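Local coordinates for FAA hydrolase family protein (Pseudomonas aeruginosa, PDB 6J5Y) that probably hydrolyses fumarylpyruvate as a metal-binding enzyme of the FAH superfamily, and here holds manganese and pyruvate, at residues A[26-31]-A[52-57]; A[82-87]-A[198-203]. All coordinates share one frame; numbering follows the deposited sequence.

Contact 1 of 2, residues A[26-31]-A[52-57]; sequences VYCVGR and FCKPAD. With PYR (pyruvic acid), chain B.
The ring of Phe-52 turns one face to CB of Cys-28, which sits displaced toward the rim at CZ and CE2, in a CH-pi contact 3.4 Å from CB to the ring centroid. The ring gets there because its CG stands between the backbone N and the carbonyl carbon (chi1 62°), which swings it in along the strand of Cys-28. SG of Cys-28 meets the same ring obliquely and also rests 3.8 Å from CE of Lys-54, so the sulfur touches both the phenyl ring and the lysine chain. Beyond CE that chain turns away to a salt bridge with Asp-113. On the other face of the sheet Cys-53 places SG 3.6 Å from CD1 of Tyr-27, an oblique sulfur-aromatic contact.

Behind these side chains runs an antiparallel pairing. Cys-28 and Phe-52 exchange two backbone bonds, Cys-28 N to Phe-52 O at 2.8 Å and Phe-52 N to Cys-28 O at 3.0 Å. Two residues along, past the non-hydrogen-bonded pair Tyr-27 and Cys-53, Val-26 O accepts Lys-54 N, and a water bridges Val-26 N and Lys-54 O.

At the other end the pair opens onto the ligand. Arg-31 N donates an almost straight bond of 2.8 Å to OXT of pyruvate, while O3 of pyruvate lies at the edge of the Phe-52 ring, 3.4 Å from CZ. CA of Gly-30 packs 3.6 Å from CA of pyruvate. Two paired antiparallel strands of the FAH-family sheet thus form one wall of the pyruvate pocket.

Contact 2 of 2, residues A[82-87]-A[198-203]; sequences EIELVA and LVFTGT. With MN (manganese (II) ion), chain C; PYR (pyruvic acid), chain B.
The metal centre of this FAH-family hydrolase is built where Glu-82 and strand 83-87, which carries Glu-84, meet the loop that follows strand 198-200. Glu-82 OE1 and Glu-84 OE2 bind manganese at 2.2 and 2.0 Å, pyruvate chelates it through O and O3, and Asp-113 and a water make up the six ligands.

Glu-84 divides its carboxylate between two tasks. While OE2 holds the metal, OE1 accepts Gly-202 N at 2.8 Å, approached from above the carboxylate plane, and also the metal-bound water; this second-shell grip probably fixes the carboxylate's rotation. CA of Gly-202 lies 3.1 Å from the same OE1 of Glu-84. Beside it, CG2 of Thr-203 lies against Glu-82 and the pyruvate; with OG1 anti to the backbone N (chi1 -160°), the hydroxyl instead reaches back to Ile-83 O at 2.7 Å and is also bonded to Gln-169. The other oxygen of Glu-82, OE2, is paired with Arg-117.

Farther along, Leu-85 O is gripped twice by one residue: Thr-201 N comes nearly along the C=O axis, and Thr-201 OG1 adds a shorter bond of 2.6 Å. A water links that hydroxyl to Leu-85 N and Gly-202 O. Regular antiparallel pairing covers Val-86 with Phe-200, a non-hydrogen-bonded pair, and Ala-87 with Val-199, joined by two bonds. Val-86 sets CG2 over the centre of the Phe-200 ring, a CH-pi contact only 6° off the ring normal, and its CG1 touches CB of Leu-198.

Strand 79-89 is thereby held between strands 198-200 and 105-116, strand 198-200 continues the sheet to strand 26-30, and helix 180-190 packs against Leu-85 and Val-199.

Both contacts are buried and belong to one mixed sheet, in which strands 26-30 and 198-200 are parallel neighbours: Tyr-27 O to Phe-200 N (2.8 Å) and Val-29 N to Phe-200 O (2.7 Å) are probable hydrogen bonds between them. Contact 2 lies closer to the centre of the chain, while contact 1 reaches out to the exposed Pro-55. Their chemistry differs accordingly. Contact 1 gives the pyruvate a backbone N-H and an aromatic edge, with cysteines and rings packed on its two faces; contact 2 supplies carboxylates for the manganese and threonine hydroxyls for backbone carbonyls. Pyruvate touches both, so the two pairings line different sides of one site.

Contact 1 of 2, residues A[26-31]-A[52-57]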
# COMPACT_ATOMS: atom_id res chain seq x y z
N VAL A 26 7.74 4.29 4.06
CA VAL A 26 6.56 3.75 3.34
C VAL A 26 6.11 4.80 2.34
O VAL A 26 5.70 5.86 2.73
CB VAL A 26 5.45 3.27 4.28
CG1 VAL A 26 4.30 2.69 3.50
CG2 VAL A 26 6.00 2.26 5.27
N TYR A 27 6.31 4.47 1.08
CA TYR A 27 5.97 5.37 -0.04
C TYR A 27 4.68 4.84 -0.61
O TYR A 27 4.51 3.61 -0.62
CB TYR A 27 7.08 5.37 -1.10
CG TYR A 27 8.38 5.99 -0.66
CD1 TYR A 27 8.50 7.36 -0.51
CD2 TYR A 27 9.47 5.21 -0.35
CE1 TYR A 27 9.69 7.95 -0.12
CE2 TYR A 27 10.68 5.78 0.01
CZ TYR A 27 10.79 7.15 0.15
OH TYR A 27 11.98 7.69 0.53
N CYS A 28 3.83 5.75 -1.08
CA CYS A 28 2.52 5.41 -1.65
C CYS A 28 2.40 6.19 -2.95
O CYS A 28 2.86 7.37 -3.00
CB CYS A 28 1.37 5.74 -0.70
SG CYS A 28 1.48 4.93 0.92
N VAL A 29 1.86 5.54 -3.98
CA VAL A 29 1.57 6.21 -5.28
C VAL A 29 0.07 6.50 -5.32
O VAL A 29 -0.74 5.56 -5.10
CB VAL A 29 2.02 5.39 -6.50
CG1 VAL A 29 1.90 6.24 -7.76
CG2 VAL A 29 3.44 4.86 -6.36
N GLY A 30 -0.29 7.76 -5.58
CA GLY A 30 -1.69 8.18 -5.72
C GLY A 30 -2.09 8.29 -7.18
O GLY A 30 -1.24 8.71 -8.03
N ARG A 31 -3.32 7.88 -7.47
CA ARG A 31 -3.97 7.95 -8.81
C ARG A 31 -3.12 7.19 -9.83
O ARG A 31 -2.73 7.78 -10.87
CB ARG A 31 -4.18 9.42 -9.24
CG ARG A 31 -5.27 10.12 -8.44
CD ARG A 31 -5.45 11.59 -8.80
NE ARG A 31 -5.93 12.30 -7.62
CZ ARG A 31 -5.70 13.58 -7.35
NH1 ARG A 31 -5.01 14.33 -8.19
NH2 ARG A 31 -6.18 14.11 -6.24
N PHE A 52 3.13 10.08 -1.75
CA PHE A 52 3.00 10.45 -0.33
C PHE A 52 3.57 9.31 0.51
O PHE A 52 4.09 8.33 -0.09
CB PHE A 52 1.55 10.78 0.02
CG PHE A 52 0.56 9.65 -0.15
CD1 PHE A 52 -0.03 9.42 -1.39
CD2 PHE A 52 0.17 8.88 0.92
CE1 PHE A 52 -1.00 8.44 -1.54
CE2 PHE A 52 -0.77 7.87 0.76
CZ PHE A 52 -1.34 7.64 -0.48
N CYS A 53 3.54 9.49 1.82
CA CYS A 53 4.20 8.60 2.79
C CYS A 53 3.28 8.31 3.97
O CYS A 53 2.30 9.06 4.21
CB CYS A 53 5.52 9.18 3.29
SG CYS A 53 6.77 9.34 1.99
N LYS A 54 3.59 7.20 4.61
CA LYS A 54 3.06 6.80 5.92
C LYS A 54 4.27 6.45 6.75
O LYS A 54 5.29 6.04 6.20
CB LYS A 54 2.14 5.58 5.81
CG LYS A 54 0.92 5.75 4.92
CD LYS A 54 0.19 4.45 4.72
CE LYS A 54 -1.01 4.58 3.82
NZ LYS A 54 -2.24 4.72 4.62
N PRO A 55 4.16 6.56 8.08
CA PRO A 55 5.22 6.04 8.95
C PRO A 55 5.27 4.50 8.89
O PRO A 55 4.22 3.84 8.73
CB PRO A 55 4.84 6.60 10.33
CG PRO A 55 3.34 6.83 10.25
CD PRO A 55 3.07 7.22 8.81
N ALA A 56 6.47 3.95 9.00
CA ALA A 56 6.73 2.50 9.11
C ALA A 56 5.72 1.92 10.10
O ALA A 56 5.25 0.81 9.84
CB ALA A 56 8.14 2.23 9.60
N ASP A 57 5.47 2.61 11.22
CA ASP A 57 4.68 2.03 12.35
C ASP A 57 3.18 2.14 12.11
O ASP A 57 2.43 1.68 12.97
CB ASP A 57 5.11 2.54 13.72
CG ASP A 57 5.02 4.02 14.02
OD1 ASP A 57 4.29 4.74 13.32
OD2 ASP A 57 5.67 4.42 14.98
C PYR B . -4.46 6.06 -4.50
O PYR B . -4.10 4.90 -4.20
OXT PYR B . -4.85 6.37 -5.65
CA PYR B . -4.34 6.96 -3.55
O3 PYR B . -3.85 6.61 -2.48
CB PYR B . -4.74 8.41 -3.68
O HOH W 1 7.96 6.51 5.99

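Contact 2 of 2, residues A[82-87]-A[198-203]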
# COMPACT_ATOMS: atom_id res chain seq x y z
N GLU A 82 -8.52 0.65 0.35
CA GLU A 82 -7.86 0.72 -0.98
C GLU A 82 -6.90 -0.47 -1.12
O GLU A 82 -5.84 -0.42 -0.43
CB GLU A 82 -7.01 1.99 -1.10
CG GLU A 82 -7.76 3.31 -1.02
CD GLU A 82 -6.91 4.52 -1.38
OE1 GLU A 82 -5.72 4.36 -1.61
OE2 GLU A 82 -7.43 5.64 -1.37
N ILE A 83 -7.20 -1.49 -1.95
CA ILE A 83 -6.28 -2.65 -2.13
C ILE A 83 -5.11 -2.21 -3.02
O ILE A 83 -5.35 -1.43 -3.96
CB ILE A 83 -7.02 -3.90 -2.67
CG1 ILE A 83 -6.23 -5.18 -2.41
CG2 ILE A 83 -7.38 -3.75 -4.13
CD1 ILE A 83 -6.00 -5.47 -0.95
N GLU A 84 -3.88 -2.67 -2.73
CA GLU A 84 -2.68 -2.21 -3.48
C GLU A 84 -1.63 -3.33 -3.49
O GLU A 84 -1.47 -4.02 -2.45
CB GLU A 84 -2.10 -0.93 -2.86
CG GLU A 84 -3.12 0.16 -2.58
CD GLU A 84 -2.61 1.60 -2.60
OE1 GLU A 84 -1.37 1.82 -2.82
OE2 GLU A 84 -3.45 2.50 -2.41
N LEU A 85 -0.95 -3.48 -4.64
CA LEU A 85 0.34 -4.21 -4.72
C LEU A 85 1.41 -3.39 -4.00
O LEU A 85 1.59 -2.19 -4.31
CB LEU A 85 0.72 -4.46 -6.18
CG LEU A 85 2.10 -5.08 -6.41
CD1 LEU A 85 2.14 -6.53 -5.99
CD2 LEU A 85 2.50 -4.94 -7.87
N VAL A 86 2.11 -4.05 -3.08
CA VAL A 86 3.26 -3.49 -2.34
C VAL A 86 4.49 -4.18 -2.87
O VAL A 86 4.54 -5.44 -2.91
CB VAL A 86 3.15 -3.62 -0.81
CG1 VAL A 86 4.31 -2.92 -0.13
CG2 VAL A 86 1.82 -3.09 -0.28
N ALA A 87 5.46 -3.35 -3.25
CA ALA A 87 6.83 -3.75 -3.61
C ALA A 87 7.76 -3.40 -2.44
O ALA A 87 7.71 -2.23 -1.99
CB ALA A 87 7.24 -3.05 -4.87
N LEU A 198 9.14 0.43 1.51
CA LEU A 198 7.98 -0.21 0.84
C LEU A 198 7.39 0.81 -0.11
O LEU A 198 7.48 2.04 0.19
CB LEU A 198 6.91 -0.64 1.84
CG LEU A 198 7.38 -1.51 3.01
CD1 LEU A 198 6.18 -1.92 3.86
CD2 LEU A 198 8.09 -2.76 2.48
N VAL A 199 6.87 0.33 -1.24
CA VAL A 199 6.08 1.18 -2.17
C VAL A 199 4.71 0.54 -2.33
O VAL A 199 4.63 -0.55 -2.88
CB VAL A 199 6.77 1.37 -3.53
CG1 VAL A 199 6.00 2.36 -4.41
CG2 VAL A 199 8.22 1.75 -3.36
N PHE A 200 3.67 1.23 -1.84
CA PHE A 200 2.25 1.00 -2.15
C PHE A 200 2.00 1.63 -3.52
O PHE A 200 2.17 2.84 -3.66
CB PHE A 200 1.38 1.59 -1.03
CG PHE A 200 1.27 0.76 0.23
CD1 PHE A 200 2.39 0.45 0.98
CD2 PHE A 200 0.03 0.31 0.68
CE1 PHE A 200 2.29 -0.31 2.14
CE2 PHE A 200 -0.07 -0.43 1.84
CZ PHE A 200 1.05 -0.74 2.58
N THR A 201 1.70 0.83 -4.54
CA THR A 201 1.72 1.26 -5.95
C THR A 201 0.40 1.91 -6.38
O THR A 201 0.31 2.29 -7.58
CB THR A 201 2.06 0.06 -6.84
OG1 THR A 201 1.11 -0.98 -6.59
CG2 THR A 201 3.47 -0.42 -6.57
N GLY A 202 -0.58 2.02 -5.49
CA GLY A 202 -1.86 2.70 -5.79
C GLY A 202 -3.02 1.72 -5.89
O GLY A 202 -2.78 0.49 -5.96
N THR A 203 -4.24 2.24 -5.96
CA THR A 203 -5.46 1.41 -5.88
C THR A 203 -6.30 1.54 -7.15
O THR A 203 -6.46 2.62 -7.71
CB THR A 203 -6.24 1.73 -4.61
OG1 THR A 203 -7.11 0.62 -4.36
CG2 THR A 203 -6.99 3.05 -4.68
MN MN C . -3.62 4.44 -2.17
C PYR B . -4.46 6.06 -4.50
O PYR B . -4.10 4.90 -4.20
OXT PYR B . -4.85 6.37 -5.65
CA PYR B . -4.34 6.96 -3.55
O3 PYR B . -3.85 6.61 -2.48
CB PYR B . -4.74 8.41 -3.68
O HOH W 2 -1.50 4.61 -2.55
O HOH W 3 -1.35 -1.60 -6.91